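Local coordinates for protein L-lysine 6-oxidase (Marinomonas mediterranea, PDB 3WEU) that oxidises the side-chain amino group of L-lysine with a cysteine tryptophylquinone cofactor, releasing hydrogen peroxide that kills bacteria, at residues A90-A95 with P498-K503; F523-V528 with V570-A575. All coordinates share one frame; numbering follows the deposited sequence.

Overall arrangement
From the N terminus, strand 80-91 of the large mixed sheet supplies the start of 90-95, and contact 1 closes a loop of 402 residues when 498-503 returns between helices 489-492 and 510-515, joining the N-terminal and C-terminal family regions in a buried setting. Contact 2 opens only afterwards, so the two follow in series and neither nest nor cross. Its loop of 41 residues holds most of the two-stranded antiparallel sheet of 530-543 and 557-571, probably the arm of this enzyme, and it lies at the surface. The centres of contact 1 and contact 2 are about 34 Å apart.

Contact 1: A90-A95 with P498-K503; sequences ANKKAA and PGDLTK
Backbones meet at two points: Ala90 lies against Gly499, whose CA donates a CA-H...O contact to Ala90 O (3.3 Å), and Lys93 against Lys503, where Lys93 CA lies 3.4 Å from Lys503 O. Between these points one water bridges the segments, accepting from Lys92 N and donating to Gly499 O and Thr502 OG1. Gly499 has a positive phi (93°), and Lys92 CG lies close over its CA. The Lys92 chain, extended beyond CG, runs on with its CE 3.4 Å from Pro498 O, and its CB packs on Lys503 CB at 3.6 Å. Its NZ ends 2.7 Å from Asp500 OD1, on the syn side, while Lys503 NZ reaches the same oxygen at 3.0 Å from above the opposite face of the carboxylate. Lys92 NZ and Lys503 NZ are 4.3 Å apart, a closeness the shared carboxylate and a water bound to both probably make tolerable; Glu497 also pairs with Lys92, and Glu489 with Lys503. Lys93 turns instead to Asp219. Strand 80-91 thus meets the loop between helices 489-492 and 510-515, beside strand 223-232, where Asp223 binds Thr502 OG1 and the backbones of Ala90 and Gly499, while strand 237-247 packs on Leu501 and Thr502.

Contact 2: F523-V528 with V570-A575; sequences FSEPSV and VPLPPA
With chi1 at 57°, Phe523 holds its CG between its own backbone N and carbonyl carbon, and the ring is thereby laid along the Pro574-Ala575 backbone. Leu572, by contrast, has CG anti to its backbone N (chi1 -177°), which sends CD2 out to Val528 CG1 at 3.9 Å. Pro574, entered through a cis peptide bond, crosses the phenyl ring at about a right angle. Its CG sits over one face, 4.3 Å from the centroid of the Phe523 ring and displaced toward the rim, in a CH-pi contact; its CB touches Phe523 CZ at 3.9 Å. At the ring edge, in plane, Phe523 CE2 comes 3.6 Å from Ala575 C. Phe523 and Pro574 also share a backbone bond, Phe523 N to Pro574 O at 3.1 Å, so the ring meets the pyrrolidine while the bond ties the carbonyl. Beside it, Ser524 OG rests 3.6 Å from Pro574 CD while its hydrogen bond goes to Asn522, whose ND2 also binds Leu572 O. A type I beta turn from Glu525 to Val528, closed by its own backbone bond, carries the chain round to Val528. Lys401 NZ hydrogen-bonds to the carbonyls of Glu525 and Val528. Altogether this is proline-aromatic packing at the root of a two-stranded antiparallel sheet, probably the arm: the turn leads into strand 530-543, and the returning strand 557-571 gives way to strand 575-579.

Contact 1: A90-A95 with P498-K503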
loop_
_atom_site.group_PDB
_atom_site.type_symbol
_atom_site.label_atom_id
_atom_site.label_comp_id
_atom_site.label_asym_id
_atom_site.label_seq_id
_atom_site.Cartn_x
_atom_site.Cartn_y
_atom_site.Cartn_z
ATOM N N ALA A 90 -0.518 29.280 -17.076
ATOM C CA ALA A 90 -1.207 27.982 -17.088
ATOM C C ALA A 90 -0.273 26.868 -16.643
ATOM O O ALA A 90 0.960 27.041 -16.583
ATOM C CB ALA A 90 -1.759 27.639 -18.488
ATOM N N ASN A 91 -0.868 25.754 -16.223
ATOM C CA ASN A 91 -0.093 24.590 -15.885
ATOM C C ASN A 91 -0.571 23.497 -16.753
ATOM O O ASN A 91 -1.724 23.002 -16.577
ATOM C CB ASN A 91 -0.322 24.262 -14.413
ATOM C CG ASN A 91 0.377 23.012 -13.948
ATOM O OD1 ASN A 91 0.350 21.957 -14.579
ATOM N ND2 ASN A 91 0.905 23.095 -12.770
ATOM N N LYS A 92 0.305 23.041 -17.633
ATOM C CA LYS A 92 -0.055 21.947 -18.555
ATOM C C LYS A 92 0.469 20.613 -18.138
ATOM O O LYS A 92 0.401 19.649 -18.941
ATOM C CB LYS A 92 0.538 22.276 -19.917
ATOM C CG LYS A 92 -0.266 23.186 -20.790
ATOM C CD LYS A 92 0.400 23.320 -22.101
ATOM C CE LYS A 92 -0.364 24.065 -23.180
ATOM N NZ LYS A 92 0.368 23.993 -24.474
ATOM N N LYS A 93 1.021 20.503 -16.915
ATOM C CA LYS A 93 1.762 19.331 -16.566
ATOM C C LYS A 93 0.880 18.041 -16.664
ATOM O O LYS A 93 1.349 17.005 -17.065
ATOM C CB LYS A 93 2.282 19.368 -15.135
ATOM C CG LYS A 93 3.250 20.496 -14.838
ATOM C CD LYS A 93 3.789 20.301 -13.414
ATOM C CE LYS A 93 4.827 21.378 -13.090
ATOM N NZ LYS A 93 5.512 21.160 -11.805
ATOM N N ALA A 94 -0.339 18.104 -16.149
ATOM C CA ALA A 94 -1.200 16.908 -16.124
ATOM C C ALA A 94 -1.579 16.418 -17.551
ATOM O O ALA A 94 -1.960 15.281 -17.729
ATOM C CB ALA A 94 -2.435 17.110 -15.270
ATOM N N ALA A 95 -1.438 17.281 -18.514
ATOM C CA ALA A 95 -1.744 17.019 -19.901
ATOM C C ALA A 95 -0.534 16.614 -20.731
ATOM O O ALA A 95 -0.701 16.230 -21.886
ATOM C CB ALA A 95 -2.341 18.278 -20.483
ATOM N N PRO A 498 1.117 29.388 -22.991
ATOM C CA PRO A 498 1.077 29.307 -21.540
ATOM C C PRO A 498 1.106 27.841 -21.046
ATOM O O PRO A 498 0.405 26.949 -21.545
ATOM C CB PRO A 498 -0.215 29.999 -21.167
ATOM C CG PRO A 498 -0.452 30.966 -22.243
ATOM C CD PRO A 498 0.210 30.424 -23.498
ATOM N N GLY A 499 1.967 27.590 -20.058
ATOM C CA GLY A 499 2.171 26.266 -19.551
ATOM C C GLY A 499 3.312 25.521 -20.227
ATOM O O GLY A 499 3.783 24.506 -19.672
ATOM N N ASP A 500 3.854 26.039 -21.308
ATOM C CA ASP A 500 4.833 25.272 -22.050
ATOM C C ASP A 500 6.196 25.125 -21.368
ATOM O O ASP A 500 6.863 24.085 -21.503
ATOM C CB ASP A 500 4.969 25.771 -23.483
ATOM C CG ASP A 500 3.834 25.267 -24.394
ATOM O OD1 ASP A 500 3.009 24.456 -23.942
ATOM O OD2 ASP A 500 3.834 25.769 -25.524
ATOM N N LEU A 501 6.642 26.169 -20.668
ATOM C CA LEU A 501 7.974 26.127 -20.057
ATOM C C LEU A 501 8.061 25.234 -18.828
ATOM O O LEU A 501 9.157 24.769 -18.498
ATOM C CB LEU A 501 8.521 27.526 -19.771
ATOM C CG LEU A 501 9.244 28.169 -20.942
ATOM C CD1 LEU A 501 8.454 28.208 -22.168
ATOM C CD2 LEU A 501 9.726 29.560 -20.594
ATOM N N THR A 502 6.937 24.929 -18.167
ATOM C CA THR A 502 6.981 24.102 -16.951
ATOM C C THR A 502 6.317 22.740 -17.096
ATOM O O THR A 502 6.331 21.921 -16.196
ATOM C CB THR A 502 6.381 24.835 -15.731
ATOM O OG1 THR A 502 5.007 25.203 -15.974
ATOM C CG2 THR A 502 7.275 26.114 -15.396
ATOM N N LYS A 503 5.711 22.450 -18.232
ATOM C CA LYS A 503 4.852 21.277 -18.262
ATOM C C LYS A 503 5.585 19.971 -18.149
ATOM O O LYS A 503 4.994 18.962 -17.711
ATOM C CB LYS A 503 4.011 21.266 -19.538
ATOM C CG LYS A 503 4.803 21.122 -20.794
ATOM C CD LYS A 503 3.974 21.487 -22.008
ATOM C CE LYS A 503 4.820 21.509 -23.286
ATOM N NZ LYS A 503 3.974 21.645 -24.534
HETATM O O HOH W 1 2.880 23.786 -17.223
HETATM O O HOH W 2 1.159 21.241 -24.891
#

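Contact 2: F523-V528 with V570-A575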
loop_
_atom_site.group_PDB
_atom_site.type_symbol
_atom_site.label_atom_id
_atom_site.label_comp_id
_atom_site.label_asym_id
_atom_site.label_seq_id
_atom_site.Cartn_x
_atom_site.Cartn_y
_atom_site.Cartn_z
ATOM N N PHE A 523 30.252 4.037 -13.397
ATOM C CA PHE A 523 31.239 4.666 -14.248
ATOM C C PHE A 523 32.119 3.684 -15.056
ATOM O O PHE A 523 33.215 4.027 -15.480
ATOM C CB PHE A 523 32.087 5.629 -13.464
ATOM C CG PHE A 523 32.803 5.037 -12.290
ATOM C CD1 PHE A 523 34.117 4.662 -12.396
ATOM C CD2 PHE A 523 32.212 4.995 -11.035
ATOM C CE1 PHE A 523 34.846 4.180 -11.308
ATOM C CE2 PHE A 523 32.924 4.492 -9.938
ATOM C CZ PHE A 523 34.235 4.069 -10.076
ATOM N N SER A 524 31.641 2.484 -15.269
ATOM C CA SER A 524 32.463 1.430 -15.929
ATOM C C SER A 524 31.941 1.087 -17.299
ATOM O O SER A 524 32.679 0.610 -18.152
ATOM C CB SER A 524 32.492 0.151 -15.096
ATOM O OG SER A 524 31.191 -0.355 -14.890
ATOM N N GLU A 525 30.656 1.286 -17.536
ATOM C CA GLU A 525 30.029 0.873 -18.807
ATOM C C GLU A 525 29.220 2.051 -19.319
ATOM O O GLU A 525 28.134 2.372 -18.781
ATOM C CB GLU A 525 29.084 -0.314 -18.600
ATOM C CG GLU A 525 29.836 -1.636 -18.357
ATOM C CD GLU A 525 30.467 -2.148 -19.662
ATOM O OE1 GLU A 525 30.280 -1.554 -20.749
ATOM O OE2 GLU A 525 31.234 -3.073 -19.533
ATOM N N PRO A 526 29.719 2.695 -20.383
ATOM C CA PRO A 526 29.107 3.939 -20.834
ATOM C C PRO A 526 27.635 3.853 -21.172
ATOM O O PRO A 526 26.897 4.850 -21.033
ATOM C CB PRO A 526 29.892 4.242 -22.099
ATOM C CG PRO A 526 31.304 3.747 -21.773
ATOM C CD PRO A 526 31.080 2.486 -20.960
ATOM N N SER A 527 27.163 2.679 -21.624
ATOM C CA SER A 527 25.754 2.540 -22.028
ATOM C C SER A 527 24.782 2.124 -20.891
ATOM O O SER A 527 23.576 2.076 -21.068
ATOM C CB SER A 527 25.693 1.513 -23.220
ATOM O OG SER A 527 25.968 0.227 -22.670
ATOM N N VAL A 528 25.300 1.929 -19.691
ATOM C CA VAL A 528 24.552 1.410 -18.562
ATOM C C VAL A 528 24.479 2.413 -17.407
ATOM O O VAL A 528 25.521 2.879 -16.913
ATOM C CB VAL A 528 25.220 0.180 -18.028
ATOM C CG1 VAL A 528 24.434 -0.319 -16.813
ATOM C CG2 VAL A 528 25.224 -0.930 -19.131
ATOM N N VAL A 570 19.019 -1.372 -10.399
ATOM C CA VAL A 570 19.889 -0.707 -9.462
ATOM C C VAL A 570 21.130 -0.217 -10.166
ATOM O O VAL A 570 21.486 -0.756 -11.161
ATOM C CB VAL A 570 20.313 -1.640 -8.322
ATOM C CG1 VAL A 570 19.032 -2.058 -7.560
ATOM C CG2 VAL A 570 21.119 -2.826 -8.816
ATOM N N PRO A 571 21.743 0.829 -9.638
ATOM C CA PRO A 571 22.974 1.295 -10.227
ATOM C C PRO A 571 23.988 0.186 -10.354
ATOM O O PRO A 571 24.209 -0.542 -9.437
ATOM C CB PRO A 571 23.449 2.372 -9.210
ATOM C CG PRO A 571 22.167 2.884 -8.568
ATOM C CD PRO A 571 21.331 1.631 -8.459
ATOM N N LEU A 572 24.573 0.032 -11.513
ATOM C CA LEU A 572 25.606 -0.968 -11.725
ATOM C C LEU A 572 26.878 -0.573 -11.013
ATOM O O LEU A 572 27.404 0.496 -11.288
ATOM C CB LEU A 572 25.912 -1.152 -13.204
ATOM C CG LEU A 572 26.932 -2.235 -13.539
ATOM C CD1 LEU A 572 26.325 -3.645 -13.219
ATOM C CD2 LEU A 572 27.372 -2.097 -14.963
ATOM N N PRO A 573 27.398 -1.406 -10.124
ATOM C CA PRO A 573 28.722 -1.101 -9.561
ATOM C C PRO A 573 29.797 -1.268 -10.627
ATOM O O PRO A 573 29.600 -2.088 -11.506
ATOM C CB PRO A 573 28.918 -2.166 -8.539
ATOM C CG PRO A 573 27.584 -2.763 -8.295
ATOM C CD PRO A 573 26.835 -2.647 -9.545
ATOM N N PRO A 574 30.911 -0.546 -10.561
ATOM C CA PRO A 574 31.212 0.410 -9.510
ATOM C C PRO A 574 30.567 1.759 -9.799
ATOM O O PRO A 574 30.379 2.149 -10.979
ATOM C CB PRO A 574 32.751 0.500 -9.545
ATOM C CG PRO A 574 33.028 0.336 -11.017
ATOM C CD PRO A 574 32.066 -0.777 -11.438
ATOM N N ALA A 575 30.162 2.454 -8.730
ATOM C CA ALA A 575 29.410 3.662 -8.922
ATOM C C ALA A 575 29.926 4.779 -8.056
ATOM O O ALA A 575 30.642 4.522 -7.066
ATOM C CB ALA A 575 27.960 3.450 -8.635
#